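Local coordinates for protein oxaloacetate acetyl hydrolase (PDB 3LYE) that belongs to the phosphoenolpyruvate phosphomutase family of TIM-barrel proteins and forms an assembly of four chains, at residues P253-A256 and A257-T261. Numbering follows the deposited sequence.
Sequences PAYA and AIRET
Y255 and R259 lie one turn apart on helix 251-268, which follows strand 243-247 of the TIM barrel and packs against a second subunit. The two side chains run side by side in the same direction. Both have CG anti to the backbone N, chi1 169° in Y255 and -166° in R259, and the arginine chain then stays extended to NE. R259 CB sits over one ring face, towards the rim. Further out, R259 CD is 3.7 Å from Y255 CZ. R259 NE gives a weak, bent hydrogen bond to Y255 OH at 3.2 Å, with the hydroxyl at the guanidinium edge and in its plane. Ring and guanidinium planes are 73° apart. In the helix backbone, R259 N donates to Y255 O at 2.9 Å. I258 N binds A254 O, also at 2.9 Å, and I258 CG1 packs 3.1 Å from that oxygen. T261 OG1 and T261 N both donate to A257 O, one from each side of the carbonyl plane. The stronger polar partner of the pair is E43 of the second subunit, which salt-bridges R259 NH1 and hydrogen-bonds Y255 OH. Y255 OH is also hydrogen-bonded to R281 NH2 of that subunit. The weak bond between R259 NE and Y255 OH is consistent with holding the two groups side by side, where both reach one carboxylate.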
loop_
_atom_site.group_PDB
_atom_site.type_symbol
_atom_site.label_atom_id
_atom_site.label_comp_id
_atom_site.label_asym_id
_atom_site.label_seq_id
_atom_site.Cartn_x
_atom_site.Cartn_y
_atom_site.Cartn_z
ATOM N N PRO A 253 -25.388 -10.546 0.563
ATOM C CA PRO A 253 -25.991 -10.906 -0.726
ATOM C C PRO A 253 -24.935 -11.089 -1.807
ATOM O O PRO A 253 -25.173 -11.883 -2.710
ATOM C CB PRO A 253 -26.900 -9.718 -1.046
ATOM C CG PRO A 253 -26.345 -8.567 -0.186
ATOM C CD PRO A 253 -25.877 -9.244 1.060
ATOM N N ALA A 254 -23.807 -10.388 -1.752
ATOM C CA ALA A 254 -22.784 -10.588 -2.778
ATOM C C ALA A 254 -22.332 -12.060 -2.687
ATOM O O ALA A 254 -22.206 -12.733 -3.707
ATOM C CB ALA A 254 -21.620 -9.661 -2.532
ATOM N N TYR A 255 -22.052 -12.550 -1.484
ATOM C CA TYR A 255 -21.624 -13.927 -1.344
ATOM C C TYR A 255 -22.654 -14.903 -1.886
ATOM O O TYR A 255 -22.325 -15.811 -2.626
ATOM C CB TYR A 255 -21.399 -14.307 0.132
ATOM C CG TYR A 255 -21.210 -15.797 0.333
ATOM C CD1 TYR A 255 -20.079 -16.436 -0.118
ATOM C CD2 TYR A 255 -22.189 -16.570 0.917
ATOM C CE1 TYR A 255 -19.911 -17.769 0.039
ATOM C CE2 TYR A 255 -22.028 -17.941 1.076
ATOM C CZ TYR A 255 -20.887 -18.525 0.638
ATOM O OH TYR A 255 -20.714 -19.880 0.771
ATOM N N ALA A 256 -23.907 -14.744 -1.498
ATOM C CA ALA A 256 -24.917 -15.676 -1.964
ATOM C C ALA A 256 -25.013 -15.750 -3.476
ATOM O O ALA A 256 -25.197 -16.839 -4.051
ATOM C CB ALA A 256 -26.253 -15.325 -1.374
ATOM N N ALA A 257 -24.920 -14.589 -4.117
ATOM C CA ALA A 257 -25.011 -14.492 -5.571
ATOM C C ALA A 257 -23.769 -15.079 -6.258
ATOM O O ALA A 257 -23.899 -15.786 -7.285
ATOM C CB ALA A 257 -25.214 -13.052 -5.985
ATOM N N ILE A 258 -22.582 -14.718 -5.762
ATOM C CA ILE A 258 -21.354 -15.243 -6.300
ATOM C C ILE A 258 -21.377 -16.787 -6.183
ATOM O O ILE A 258 -21.038 -17.514 -7.128
ATOM C CB ILE A 258 -20.154 -14.660 -5.544
ATOM C CG1 ILE A 258 -20.029 -13.192 -5.877
ATOM C CG2 ILE A 258 -18.892 -15.459 -5.835
ATOM C CD1 ILE A 258 -19.045 -12.446 -4.972
ATOM N N ARG A 259 -21.817 -17.301 -5.041
ATOM C CA ARG A 259 -21.860 -18.743 -4.841
ATOM C C ARG A 259 -22.806 -19.455 -5.796
ATOM O O ARG A 259 -22.455 -20.443 -6.430
ATOM C CB ARG A 259 -22.225 -19.082 -3.417
ATOM C CG ARG A 259 -21.968 -20.515 -3.056
ATOM C CD ARG A 259 -22.561 -20.870 -1.739
ATOM N NE ARG A 259 -21.907 -22.060 -1.200
ATOM C CZ ARG A 259 -22.140 -23.310 -1.615
ATOM N NH1 ARG A 259 -21.466 -24.294 -1.068
ATOM N NH2 ARG A 259 -23.025 -23.583 -2.569
ATOM N N GLU A 260 -24.018 -18.936 -5.902
ATOM C CA GLU A 260 -25.008 -19.553 -6.797
ATOM C C GLU A 260 -24.515 -19.522 -8.240
ATOM O O GLU A 260 -24.700 -20.474 -9.002
ATOM C CB GLU A 260 -26.352 -18.814 -6.698
ATOM C CG GLU A 260 -27.455 -19.391 -7.564
ATOM C CD GLU A 260 -28.845 -19.029 -7.065
ATOM O OE1 GLU A 260 -28.958 -18.056 -6.292
ATOM O OE2 GLU A 260 -29.812 -19.741 -7.452
ATOM N N THR A 261 -23.880 -18.429 -8.646
ATOM C CA THR A 261 -23.388 -18.319 -10.010
ATOM C C THR A 261 -22.262 -19.293 -10.282
ATOM O O THR A 261 -22.204 -19.965 -11.312
ATOM C CB THR A 261 -22.935 -16.899 -10.311
ATOM O OG1 THR A 261 -24.061 -16.021 -10.232
ATOM C CG2 THR A 261 -22.321 -16.802 -11.682
#